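Local coordinates for protein alpha-1,3-glucanase (Paenibacillus glycanilyticus, PDB 6K0P) that probably hydrolyses alpha-1,3-glucosidic bonds of alpha-1,3-glucan, using a glycoside hydrolase family 87 catalytic domain that holds nigerose at several sites, at residues 252-257 / 275-280. The protein carries 1 engineered substitution. Sequence-based numbering, arbitrary orientation. Where two conformers were deposited one is given.
Sequences NTDVGF and GNYINR. With GLC (alpha-D-glucopyranose), chain B.
With its CG anti to the carbonyl carbon (chi1 -54°), Asn252 carries its amide over to the backbone of Tyr277 and Ile278, while Asn276, its CG wedged between backbone N and carbonyl carbon (chi1 65°), turns its own amide onto Thr253. Each amide therefore bonds to the opposite segment, Asn252 to Ile278 and Asn279, Asn276 to Thr253. Asn252 OD1 takes the Ile278 N-H at 2.8 Å, the donor lying almost in line with the C=O, and Asn252 ND2 gives a hydrogen to Asn279 OD1 at 3.0 Å, two bonds that fix the flip of this amide. The Asn252 and Asn279 amides stand nearly perpendicular (86°); Asn279 OD1 also accepts from Asn124. At the other end Asn276 OD1 receives the Thr253 N-H at 2.9 Å and Asn276 ND2 donates to Thr253 OG1 at 2.8 Å, with Pro247 O as a second acceptor for that nitrogen. A backbone bond, Asn252 N to Asn276 O, closes the set. The Tyr277 ring packs against the Asn252 backbone: Asn252 CA sits 3.6 Å from its centroid, a CH-pi contact over the face. One water bridges Tyr277 OH and Asn252 O, and another links Thr253 O to Asn276 N. Beyond the contact, extended Arg280 donates from NH2 to the glucose O5 at 3.1 Å and forms salt bridges with Asp282 and Asp354. The arrangement joins two loops that flank strands of the parallel beta-helix, a fold shared with pectate lyases, beside a nigerose-binding pocket.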
loop_
_atom_site.group_PDB
_atom_site.type_symbol
_atom_site.label_atom_id
_atom_site.label_comp_id
_atom_site.label_asym_id
_atom_site.label_seq_id
_atom_site.Cartn_x
_atom_site.Cartn_y
_atom_site.Cartn_z
ATOM N N ASN A 252 13.323 15.395 2.046
ATOM C CA ASN A 252 12.938 15.188 0.647
ATOM C C ASN A 252 14.135 15.105 -0.294
ATOM O O ASN A 252 14.101 15.674 -1.383
ATOM C CB ASN A 252 11.973 16.277 0.157
ATOM C CG ASN A 252 10.748 16.433 1.043
ATOM O OD1 ASN A 252 10.385 15.536 1.799
ATOM N ND2 ASN A 252 10.101 17.585 0.948
ATOM N N THR A 253 15.191 14.389 0.100
ATOM C CA THR A 253 16.371 14.196 -0.744
ATOM C C THR A 253 16.171 12.964 -1.622
ATOM O O THR A 253 15.811 11.899 -1.109
ATOM C CB THR A 253 17.620 13.983 0.120
ATOM O OG1 THR A 253 17.569 14.813 1.288
ATOM C CG2 THR A 253 18.879 14.323 -0.671
ATOM N N ASP A 254 16.421 13.101 -2.922
ATOM C CA ASP A 254 16.228 12.028 -3.898
ATOM C C ASP A 254 17.461 11.141 -3.847
ATOM O O ASP A 254 18.493 11.456 -4.446
ATOM C CB ASP A 254 16.050 12.648 -5.279
ATOM C CG ASP A 254 15.612 11.649 -6.345
ATOM O OD1 ASP A 254 15.113 10.549 -6.012
ATOM O OD2 ASP A 254 15.768 11.993 -7.546
ATOM N N VAL A 255 17.373 10.041 -3.100
ATOM C CA VAL A 255 18.508 9.165 -2.859
ATOM C C VAL A 255 18.065 7.729 -3.079
ATOM O O VAL A 255 16.871 7.424 -3.128
ATOM C CB VAL A 255 19.110 9.357 -1.447
ATOM C CG1 VAL A 255 19.558 10.806 -1.270
ATOM C CG2 VAL A 255 18.095 8.963 -0.375
ATOM N N GLY A 256 19.043 6.842 -3.250
ATOM C CA GLY A 256 18.737 5.447 -3.481
ATOM C C GLY A 256 19.579 4.900 -4.607
ATOM O O GLY A 256 20.762 5.231 -4.700
ATOM N N PHE A 257 18.985 4.075 -5.464
ATOM C CA PHE A 257 19.697 3.466 -6.579
ATOM C C PHE A 257 19.065 3.874 -7.899
ATOM O O PHE A 257 17.865 4.149 -7.981
ATOM C CB PHE A 257 19.700 1.935 -6.473
ATOM C CG PHE A 257 20.478 1.423 -5.293
ATOM C CD1 PHE A 257 21.861 1.381 -5.318
ATOM C CD2 PHE A 257 19.818 1.024 -4.141
ATOM C CE1 PHE A 257 22.575 0.938 -4.218
ATOM C CE2 PHE A 257 20.521 0.571 -3.048
ATOM C CZ PHE A 257 21.901 0.527 -3.082
ATOM N N GLY A 275 14.058 6.617 4.035
ATOM C CA GLY A 275 14.128 7.891 3.360
ATOM C C GLY A 275 13.891 9.047 4.304
ATOM O O GLY A 275 13.606 8.891 5.491
ATOM N N ASN A 276 14.020 10.254 3.756
ATOM C CA ASN A 276 13.788 11.458 4.543
ATOM C C ASN A 276 12.685 12.332 3.953
ATOM O O ASN A 276 12.599 13.525 4.271
ATOM C CB ASN A 276 15.086 12.240 4.749
ATOM C CG ASN A 276 15.648 12.781 3.452
ATOM O OD1 ASN A 276 15.024 12.663 2.396
ATOM N ND2 ASN A 276 16.846 13.371 3.526
ATOM N N TYR A 277 11.829 11.767 3.103
ATOM C CA TYR A 277 10.690 12.524 2.611
ATOM C C TYR A 277 9.699 12.735 3.742
ATOM O O TYR A 277 9.436 11.827 4.536
ATOM C CB TYR A 277 10.017 11.822 1.420
ATOM C CG TYR A 277 10.758 12.098 0.133
ATOM C CD1 TYR A 277 11.858 11.329 -0.227
ATOM C CD2 TYR A 277 10.391 13.157 -0.699
ATOM C CE1 TYR A 277 12.568 11.586 -1.395
ATOM C CE2 TYR A 277 11.105 13.431 -1.868
ATOM C CZ TYR A 277 12.188 12.637 -2.205
ATOM O OH TYR A 277 12.925 12.879 -3.351
ATOM N N ILE A 278 9.193 13.966 3.834
ATOM C CA ILE A 278 8.125 14.316 4.759
ATOM C C ILE A 278 6.873 14.764 4.036
ATOM O O ILE A 278 5.881 15.109 4.686
ATOM C CB ILE A 278 8.580 15.362 5.794
ATOM C CG1 ILE A 278 9.070 16.630 5.089
ATOM C CG2 ILE A 278 9.673 14.764 6.677
ATOM C CD1 ILE A 278 9.356 17.785 6.041
ATOM N N ASN A 279 6.898 14.785 2.710
ATOM C CA ASN A 279 5.718 15.049 1.902
ATOM C C ASN A 279 5.992 14.516 0.506
ATOM O O ASN A 279 7.122 14.151 0.166
ATOM C CB ASN A 279 5.355 16.548 1.872
ATOM C CG ASN A 279 6.487 17.409 1.349
ATOM O OD1 ASN A 279 7.329 17.876 2.117
ATOM N ND2 ASN A 279 6.521 17.614 0.035
ATOM N N ARG A 280 4.939 14.478 -0.298
ATOM C CA ARG A 280 5.035 14.007 -1.668
ATOM C C ARG A 280 5.668 15.076 -2.544
ATOM O O ARG A 280 5.381 16.271 -2.395
ATOM C CB ARG A 280 3.631 13.690 -2.181
ATOM C CG ARG A 280 3.568 13.167 -3.597
ATOM C CD ARG A 280 2.139 12.753 -3.923
ATOM N NE ARG A 280 2.016 12.314 -5.306
ATOM C CZ ARG A 280 0.995 11.605 -5.777
ATOM N NH1 ARG A 280 0.007 11.250 -4.971
ATOM N NH2 ARG A 280 0.965 11.238 -7.054
HETATM C C1 GLC B . 2.402 11.676 -10.471
HETATM C C2 GLC B . 3.387 11.884 -11.605
HETATM C C3 GLC B . 4.334 10.708 -11.669
HETATM C C4 GLC B . 4.990 10.479 -10.313
HETATM C C5 GLC B . 3.923 10.254 -9.276
HETATM C C6 GLC B . 4.480 10.174 -7.862
HETATM O O1 GLC B . 1.588 10.624 -10.864
HETATM O O2 GLC B . 2.630 12.064 -12.807
HETATM O O3 GLC B . 5.395 11.063 -12.537
HETATM O O4 GLC B . 5.829 9.353 -10.332
HETATM O O5 GLC B . 3.054 11.343 -9.282
HETATM O O6 GLC B . 5.272 11.261 -7.476
HETATM O O HOH W 1 13.166 15.535 -3.860
HETATM O O HOH W 2 14.827 10.036 0.937
#